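PDB 3KLJ: NADH-rubredoxin oxidoreductase from Clostridium acetobutylicum, which catalyses the NADH-dependent reduction of rubredoxin through a bound FAD, passing electrons into a dioxygen-scavenging chain. Local coordinates for residues N117-P122 / T225-K230; S310-I315 / A351-V356; N345-A350 / K364-S369. All blocks are in the same frame, centred on the assembly; numbering follows the deposited sequence. Where two conformers were deposited one is given.

Interaction 1: residues N117-P122 / T225-K230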
loop_
_atom_site.group_PDB
_atom_site.type_symbol
_atom_site.label_atom_id
_atom_site.label_comp_id
_atom_site.label_asym_id
_atom_site.label_seq_id
_atom_site.Cartn_x
_atom_site.Cartn_y
_atom_site.Cartn_z
ATOM N N ASN A 117 -7.281 -2.885 -8.080
ATOM C CA ASN A 117 -7.404 -3.321 -9.463
ATOM C C ASN A 117 -8.447 -4.427 -9.568
ATOM O O ASN A 117 -8.436 -5.381 -8.792
ATOM C CB ASN A 117 -6.073 -3.840 -10.004
ATOM C CG ASN A 117 -5.010 -2.762 -10.092
ATOM O OD1 ASN A 117 -5.288 -1.609 -10.433
ATOM N ND2 ASN A 117 -3.775 -3.138 -9.782
ATOM N N LYS A 118 -9.355 -4.288 -10.523
ATOM C CA LYS A 118 -10.393 -5.287 -10.729
ATOM C C LYS A 118 -10.081 -6.124 -11.954
ATOM O O LYS A 118 -9.842 -5.589 -13.036
ATOM C CB LYS A 118 -11.775 -4.634 -10.839
ATOM C CG LYS A 118 -12.538 -4.558 -9.514
ATOM C CD LYS A 118 -12.126 -3.352 -8.680
ATOM C CE LYS A 118 -12.634 -3.431 -7.240
ATOM N NZ LYS A 118 -12.198 -2.232 -6.443
ATOM N N ILE A 119 -10.052 -7.439 -11.761
ATOM C CA ILE A 119 -9.906 -8.378 -12.865
ATOM C C ILE A 119 -11.105 -9.326 -12.936
ATOM O O ILE A 119 -11.790 -9.560 -11.938
ATOM C CB ILE A 119 -8.606 -9.198 -12.767
ATOM C CG1 ILE A 119 -8.512 -9.914 -11.414
ATOM C CG2 ILE A 119 -7.383 -8.305 -13.025
ATOM C CD1 ILE A 119 -7.643 -11.154 -11.435
ATOM N N LYS A 120 -11.362 -9.853 -14.127
ATOM C CA LYS A 120 -12.380 -10.877 -14.304
ATOM C C LYS A 120 -11.774 -12.238 -13.963
ATOM O O LYS A 120 -10.656 -12.544 -14.380
ATOM C CB LYS A 120 -12.892 -10.865 -15.743
ATOM C CG LYS A 120 -14.384 -11.087 -15.876
ATOM C CD LYS A 120 -15.149 -9.793 -15.624
ATOM C CE LYS A 120 -16.473 -9.797 -16.359
ATOM N NZ LYS A 120 -17.142 -8.470 -16.286
ATOM N N VAL A 121 -12.498 -13.027 -13.173
ATOM C CA VAL A 121 -12.071 -14.377 -12.799
ATOM C C VAL A 121 -13.112 -15.382 -13.294
ATOM O O VAL A 121 -14.271 -15.314 -12.879
ATOM C CB VAL A 121 -11.913 -14.533 -11.264
ATOM C CG1 VAL A 121 -11.550 -15.974 -10.893
ATOM C CG2 VAL A 121 -10.877 -13.561 -10.717
ATOM N N PRO A 122 -12.707 -16.319 -14.176
ATOM C CA PRO A 122 -13.671 -17.271 -14.728
ATOM C C PRO A 122 -14.164 -18.238 -13.654
ATOM O O PRO A 122 -13.377 -18.658 -12.794
ATOM C CB PRO A 122 -12.864 -18.023 -15.798
ATOM C CG PRO A 122 -11.559 -17.277 -15.936
ATOM C CD PRO A 122 -11.336 -16.597 -14.637
ATOM N N THR A 225 -9.379 -11.367 -4.997
ATOM C CA THR A 225 -8.301 -10.929 -5.871
ATOM C C THR A 225 -7.425 -9.936 -5.121
ATOM O O THR A 225 -7.924 -9.015 -4.487
ATOM C CB THR A 225 -8.826 -10.343 -7.202
ATOM O OG1 THR A 225 -9.824 -9.347 -6.935
ATOM C CG2 THR A 225 -9.420 -11.455 -8.072
ATOM N N ALA A 226 -6.123 -10.181 -5.149
ATOM C CA ALA A 226 -5.123 -9.317 -4.533
ATOM C C ALA A 226 -4.122 -9.035 -5.647
ATOM O O ALA A 226 -3.053 -9.648 -5.719
ATOM C CB ALA A 226 -4.458 -10.037 -3.348
ATOM N N VAL A 227 -4.510 -8.129 -6.539
ATOM C CA VAL A 227 -3.783 -7.885 -7.783
ATOM C C VAL A 227 -3.355 -6.418 -7.886
ATOM O O VAL A 227 -3.285 -5.836 -8.970
ATOM C CB VAL A 227 -4.607 -8.331 -9.035
ATOM C CG1 VAL A 227 -4.616 -9.843 -9.152
ATOM C CG2 VAL A 227 -6.029 -7.783 -8.980
ATOM N N GLY A 228 -3.069 -5.827 -6.736
ATOM C CA GLY A 228 -2.529 -4.497 -6.698
ATOM C C GLY A 228 -3.610 -3.440 -6.680
ATOM O O GLY A 228 -4.814 -3.734 -6.681
ATOM N N VAL A 229 -3.150 -2.201 -6.725
ATOM C CA VAL A 229 -3.925 -1.056 -6.315
ATOM C C VAL A 229 -3.419 0.132 -7.140
ATOM O O VAL A 229 -2.263 0.127 -7.560
ATOM C CB VAL A 229 -3.710 -0.910 -4.767
ATOM C CG1 VAL A 229 -3.209 0.443 -4.342
ATOM C CG2 VAL A 229 -4.912 -1.423 -3.967
ATOM N N LYS A 230 -4.289 1.111 -7.415
ATOM C CA LYS A 230 -3.902 2.357 -8.111
ATOM C C LYS A 230 -4.482 3.593 -7.411
ATOM O O LYS A 230 -5.556 3.512 -6.806
ATOM C CB LYS A 230 -4.417 2.362 -9.563
ATOM C CG LYS A 230 -3.713 1.417 -10.523
ATOM C CD LYS A 230 -4.238 1.637 -11.956
ATOM C CE LYS A 230 -3.555 0.737 -12.961
ATOM N NZ LYS A 230 -4.013 -0.674 -12.862
HETATM O O HOH W 1 -1.246 -1.350 -10.445
HETATM O O HOH W 2 -8.864 -6.609 -6.612
#
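N117 and V229 bring the two backbones closest, their CA atoms 5.2 Å apart, and from there 117-122 and 225-230 run in roughly opposite directions, 155° end to end. The bond from N117 N to G228 O, at 3.0 Å, continues the pairing of strands 114-116 and 229-231, in which K230 bonds to I115. Further along, the two segments spread, and a water spans the gap from N117 O to T225 OG1.

The N117 side chain is the polar centre, its amide pointed at the bend of V227 and G228. N117 ND2 donates to V227 O at 2.9 Å along an almost perfectly straight line (179°), with the acceptor in the amide plane; a second water accepts from ND2. On the other branch, K230 NZ donates to N117 OD1 at 2.9 Å, approaching from above the carbonyl plane, 53° out of it. The lysine chain, bent at its last torsion, crosses the asparagine at about a right angle. With both ends of the amide engaged, its rotation is well fixed. At the backbone angles of G228, with positive phi, a side chain would jam against the preceding carbonyl O, which by itself calls for glycine; it would also crowd N117 ND2.

Beyond the amide the contact turns apolar. I119 CD1 meets V227 CG1 tip to tip at 4.0 Å, while T225 CG2 slides alongside I119 and V121, 3.7 Å from V121 CG2. I152 of strand 149-152 backs both I119 and V121.

V229 turns away from 117-122 toward Y131, which binds FAD. The two neighbouring, oppositely directed segments lie where the FAD-binding and NADH-binding domains join, as the two interdomain connections do in the two-dinucleotide-domain glutathione reductase fold.

Interaction 2: residues S310-I315 / A351-V356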
loop_
_atom_site.group_PDB
_atom_site.type_symbol
_atom_site.label_atom_id
_atom_site.label_comp_id
_atom_site.label_asym_id
_atom_site.label_seq_id
_atom_site.Cartn_x
_atom_site.Cartn_y
_atom_site.Cartn_z
ATOM N N SER A 310 3.672 -15.559 8.096
ATOM C CA SER A 310 4.107 -16.867 8.586
ATOM C C SER A 310 5.460 -16.851 9.297
ATOM O O SER A 310 6.146 -17.874 9.373
ATOM C CB SER A 310 4.100 -17.880 7.437
ATOM O OG SER A 310 2.817 -17.953 6.841
ATOM N N GLY A 311 5.824 -15.681 9.822
ATOM C CA GLY A 311 7.095 -15.478 10.500
ATOM C C GLY A 311 8.291 -15.599 9.578
ATOM O O GLY A 311 9.364 -15.993 10.024
ATOM N N ILE A 312 8.094 -15.276 8.295
ATOM C CA ILE A 312 9.167 -15.251 7.285
ATOM C C ILE A 312 9.373 -13.823 6.784
ATOM O O ILE A 312 8.453 -13.211 6.227
ATOM C CB ILE A 312 8.880 -16.171 6.070
ATOM C CG1 ILE A 312 8.508 -17.583 6.529
ATOM C CG2 ILE A 312 10.096 -16.219 5.144
ATOM C CD1 ILE A 312 8.073 -18.495 5.409
ATOM N N SER A 313 10.581 -13.308 6.972
ATOM C CA SER A 313 10.862 -11.893 6.765
ATOM C C SER A 313 11.578 -11.637 5.452
ATOM O O SER A 313 12.473 -12.400 5.074
ATOM C CB SER A 313 11.739 -11.388 7.902
ATOM O OG SER A 313 12.977 -12.083 7.912
ATOM N N ILE A 314 11.215 -10.548 4.774
ATOM C CA ILE A 314 11.810 -10.215 3.470
ATOM C C ILE A 314 12.182 -8.747 3.377
ATOM O O ILE A 314 11.386 -7.884 3.726
ATOM C CB ILE A 314 10.848 -10.538 2.296
ATOM C CG1 ILE A 314 10.606 -12.041 2.206
ATOM C CG2 ILE A 314 11.414 -10.014 0.967
ATOM C CD1 ILE A 314 9.401 -12.412 1.404
ATOM N N ILE A 315 13.394 -8.453 2.926
ATOM C CA ILE A 315 13.691 -7.095 2.486
ATOM C C ILE A 315 14.223 -7.115 1.056
ATOM O O ILE A 315 15.094 -7.922 0.708
ATOM C CB ILE A 315 14.610 -6.256 3.465
ATOM C CG1 ILE A 315 16.053 -6.193 2.995
ATOM C CG2 ILE A 315 14.512 -6.709 4.941
ATOM C CD1 ILE A 315 16.363 -4.936 2.259
ATOM N N ALA A 351 17.933 -8.693 -2.492
ATOM C CA ALA A 351 16.845 -9.127 -1.637
ATOM C C ALA A 351 17.339 -10.195 -0.678
ATOM O O ALA A 351 18.199 -11.010 -1.024
ATOM C CB ALA A 351 15.656 -9.651 -2.483
ATOM N N VAL A 352 16.800 -10.193 0.526
ATOM C CA VAL A 352 17.152 -11.197 1.525
ATOM C C VAL A 352 15.870 -11.664 2.179
ATOM O O VAL A 352 15.028 -10.845 2.595
ATOM C CB VAL A 352 18.113 -10.651 2.620
ATOM C CG1 VAL A 352 18.484 -11.741 3.621
ATOM C CG2 VAL A 352 19.385 -10.099 2.011
ATOM N N ILE A 353 15.725 -12.979 2.249
ATOM C CA ILE A 353 14.630 -13.618 2.957
ATOM C C ILE A 353 15.238 -14.210 4.227
ATOM O O ILE A 353 16.228 -14.937 4.155
ATOM C CB ILE A 353 13.990 -14.764 2.106
ATOM C CG1 ILE A 353 13.620 -14.282 0.688
ATOM C CG2 ILE A 353 12.770 -15.364 2.827
ATOM C CD1 ILE A 353 13.067 -15.394 -0.243
ATOM N N GLY A 354 14.682 -13.857 5.384
ATOM C CA GLY A 354 15.073 -14.475 6.646
ATOM C C GLY A 354 16.288 -13.897 7.362
ATOM O O GLY A 354 16.806 -14.521 8.286
ATOM N N ASP A 355 16.744 -12.714 6.951
ATOM C CA ASP A 355 17.822 -12.010 7.668
ATOM C C ASP A 355 17.706 -10.508 7.448
ATOM O O ASP A 355 18.372 -9.934 6.592
ATOM C CB ASP A 355 19.204 -12.532 7.239
ATOM C CG ASP A 355 20.328 -12.088 8.177
ATOM O OD1 ASP A 355 21.431 -12.664 8.069
ATOM O OD2 ASP A 355 20.127 -11.175 9.018
ATOM N N VAL A 356 16.833 -9.872 8.219
ATOM C CA VAL A 356 16.580 -8.444 8.068
ATOM C C VAL A 356 17.830 -7.615 8.351
ATOM O O VAL A 356 18.052 -6.596 7.692
ATOM C CB VAL A 356 15.387 -7.975 8.945
ATOM C CG1 VAL A 356 15.392 -6.459 9.132
ATOM C CG2 VAL A 356 14.085 -8.415 8.325
HETATM O O HOH W 3 15.217 -10.531 5.385
#
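I353 CG2 sits at the apolar centre, 3.6 Å from I312 CG2 and 4.0 Å from I314 CG1. A chi1 of -51° puts this methyl opposite the backbone N of I353, where it can meet both partners. I314 and I353 lie side by side, pointing the same way, whereas I312 reaches across at a slant. Helix 188-199 lies against this face, with L194 on I314 and F193 on I353. On the opposite face I315 and V356 cross at about a right angle, their CG2 methyls 3.8 Å apart; V356 CG2 also lies against S313 CB.

Between the two faces runs the antiparallel pairing of strands 312-315 and 351-353, whose axes come within 4.9 Å at 173°. I314 and I353 form a non-hydrogen-bonded pair. I315 and V352 form a hydrogen-bonded one, with I315 N on V352 O at 2.9 Å and V352 N on I315 O at 2.8 Å. CA-H...O contacts fill in between, among them A351 CA to I315 O.

At the polar edge G354 N donates to S313 O at 2.7 Å, just where 351-356 leaves the strand with positive phi at G354. A water enters the turn: it donates to V352 O at 2.8 Å, more weakly to S313 O, and accepts from D355 N. D355 then caps helix 356-367, its OD2 bonded to L358 N, while OD1 forms a salt bridge with K336.

Backbone bonds thus set the register, and branched side chains pack on both faces. The S313 carbonyl and the water take up the amides of G354 and D355 where the chain turns from strand into helix, with these amides given partners.

Interaction 3: residues N345-A350 / K364-S369; sequences NKIDAA and KAIDSS
This is a helix-on-sheet contact in the C-terminal domain: the last turn of helix 356-367 lies against strand 346-350, with I347 and I366 meeting at its centre, their CA atoms 5.4 Å apart. I366 does most of the touching. Its chi1 of -69° swings CG1 beside the backbone N and out across I347 at about a right angle, so that I366 CG1 lies 3.4 Å from I347 CG2, tighter than usual for two carbons. Beyond it, I366 CD1 reaches A350 CB at 3.8 Å, and CG2 rests over the carbonyl oxygens of I347 and D348. I347 CD1 meets A365 CB, one residue earlier on the helix, at 4.2 Å. L362 and F372 extend this apolar layer around I347, and C317 of the neighbouring strand adds to it at I366.

D348 and A349 both face M341 across the sheet, a classic beta bulge. D348 turns away from the helix, its OD2 held by N323 and K343.

Two polar links flank the apolar middle. One is a water that accepts from I347 N and donates to A365 O at 2.8 Å, joining a strand amide to a helix carbonyl. The other lies at the solvent-facing margin, where the extended chain of the exposed K346 brings its NZ to S369 OG at 2.8 Å. S369 has left the helix with positive phi in a Schellman motif, its N bonded to I366 O at 3.0 Å; K364 O receives both the N and the OG of S368.

Close hydrocarbon contact therefore carries the middle, while the water and the lysine-serine bond tie the margins. A positive ammonium beside the helix C terminus, where carbonyls gather, is probably favourable electrostatically.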
loop_
_atom_site.group_PDB
_atom_site.type_symbol
_atom_site.label_atom_id
_atom_site.label_comp_id
_atom_site.label_asym_id
_atom_site.label_seq_id
_atom_site.Cartn_x
_atom_site.Cartn_y
_atom_site.Cartn_z
ATOM N N ASN A 345 31.006 -2.058 -9.910
ATOM C CA ASN A 345 31.506 -2.300 -8.560
ATOM C C ASN A 345 30.546 -1.779 -7.488
ATOM O O ASN A 345 30.928 -1.536 -6.338
ATOM C CB ASN A 345 32.921 -1.741 -8.403
ATOM C CG ASN A 345 33.920 -2.453 -9.292
ATOM O OD1 ASN A 345 33.766 -2.486 -10.512
ATOM N ND2 ASN A 345 34.946 -3.037 -8.684
ATOM N N LYS A 346 29.281 -1.648 -7.878
ATOM C CA LYS A 346 28.233 -1.169 -6.991
ATOM C C LYS A 346 27.142 -2.220 -6.867
ATOM O O LYS A 346 26.891 -2.967 -7.808
ATOM C CB LYS A 346 27.658 0.147 -7.520
ATOM C CG LYS A 346 28.722 1.218 -7.757
ATOM C CD LYS A 346 28.142 2.616 -7.761
ATOM C CE LYS A 346 29.237 3.649 -7.549
ATOM N NZ LYS A 346 28.694 5.014 -7.322
ATOM N N ILE A 347 26.511 -2.297 -5.698
ATOM C CA ILE A 347 25.328 -3.130 -5.555
ATOM C C ILE A 347 24.132 -2.312 -6.048
ATOM O O ILE A 347 23.837 -1.240 -5.505
ATOM C CB ILE A 347 25.110 -3.615 -4.108
ATOM C CG1 ILE A 347 26.354 -4.342 -3.585
ATOM C CG2 ILE A 347 23.882 -4.518 -4.030
ATOM C CD1 ILE A 347 26.281 -4.703 -2.114
ATOM N N ASP A 348 23.478 -2.813 -7.094
ATOM C CA ASP A 348 22.340 -2.141 -7.716
ATOM C C ASP A 348 21.013 -2.635 -7.151
ATOM O O ASP A 348 20.047 -1.877 -7.062
ATOM C CB ASP A 348 22.356 -2.361 -9.235
ATOM C CG ASP A 348 21.280 -1.560 -9.962
ATOM O OD1 ASP A 348 21.303 -0.319 -9.882
ATOM O OD2 ASP A 348 20.413 -2.171 -10.618
ATOM N N ALA A 349 20.965 -3.911 -6.785
ATOM C CA ALA A 349 19.744 -4.515 -6.265
ATOM C C ALA A 349 20.064 -5.725 -5.414
ATOM O O ALA A 349 21.051 -6.430 -5.651
ATOM C CB ALA A 349 18.802 -4.900 -7.393
ATOM N N ALA A 350 19.227 -5.950 -4.408
ATOM C CA ALA A 350 19.401 -7.073 -3.501
ATOM C C ALA A 350 18.096 -7.413 -2.814
ATOM O O ALA A 350 17.265 -6.526 -2.563
ATOM C CB ALA A 350 20.460 -6.758 -2.466
ATOM N N LYS A 364 21.521 -0.273 2.826
ATOM C CA LYS A 364 22.369 0.891 3.094
ATOM C C LYS A 364 23.453 1.037 2.026
ATOM O O LYS A 364 23.653 2.125 1.487
ATOM C CB LYS A 364 22.994 0.802 4.493
ATOM C CG LYS A 364 22.089 1.293 5.628
ATOM C CD LYS A 364 22.728 1.073 6.997
ATOM C CE LYS A 364 22.134 1.976 8.070
ATOM N NZ LYS A 364 20.708 1.661 8.382
ATOM N N ALA A 365 24.132 -0.071 1.720
ATOM C CA ALA A 365 25.139 -0.120 0.657
ATOM C C ALA A 365 24.595 0.346 -0.696
ATOM O O ALA A 365 25.234 1.154 -1.374
ATOM C CB ALA A 365 25.718 -1.523 0.538
ATOM N N ILE A 366 23.429 -0.175 -1.084
ATOM C CA ILE A 366 22.740 0.255 -2.307
ATOM C C ILE A 366 22.400 1.748 -2.245
ATOM O O ILE A 366 22.781 2.513 -3.139
ATOM C CB ILE A 366 21.456 -0.571 -2.559
ATOM C CG1 ILE A 366 21.827 -2.014 -2.921
ATOM C CG2 ILE A 366 20.610 0.056 -3.671
ATOM C CD1 ILE A 366 20.730 -3.018 -2.687
ATOM N N ASP A 367 21.693 2.146 -1.185
ATOM C CA ASP A 367 21.223 3.528 -1.013
ATOM C C ASP A 367 22.360 4.540 -0.978
ATOM O O ASP A 367 22.273 5.586 -1.619
ATOM C CB ASP A 367 20.359 3.666 0.246
ATOM C CG ASP A 367 18.956 3.105 0.067
ATOM O OD1 ASP A 367 18.618 2.609 -1.036
ATOM O OD2 ASP A 367 18.175 3.160 1.042
ATOM N N SER A 368 23.422 4.224 -0.236
ATOM C CA SER A 368 24.600 5.101 -0.133
ATOM C C SER A 368 25.526 4.957 -1.343
ATOM O O SER A 368 26.511 5.686 -1.462
ATOM C CB SER A 368 25.376 4.822 1.158
ATOM O OG SER A 368 25.921 3.507 1.144
ATOM N N SER A 369 25.205 4.010 -2.224
ATOM C CA SER A 369 25.940 3.767 -3.470
ATOM C C SER A 369 27.414 3.456 -3.207
ATOM O O SER A 369 28.317 4.044 -3.812
ATOM C CB SER A 369 25.759 4.938 -4.449
ATOM O OG SER A 369 26.453 4.713 -5.662
HETATM O O HOH W 4 26.502 -0.207 -3.459
#

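In the fold
From the N terminus, the chain first passes out along 117-122, builds the NADH-binding domain, and returns through 225-230, so interaction 1 closes a loop of about a hundred residues at the border with the FAD-binding domain. Interactions 2 and 3 come later, in the C-terminal domain. Interaction 2 begins at 310-315 and closes at 351-356 after a helix-free excursion of strands and loops; interaction 3 opens within that excursion at 345-350 and closes beyond it at 364-369, so the two cross. They share strand 346-353, pairing one part with strand 312-317 and packing another under helix 356-367. Their centres lie 18 Å apart, and interaction 1 touches neither.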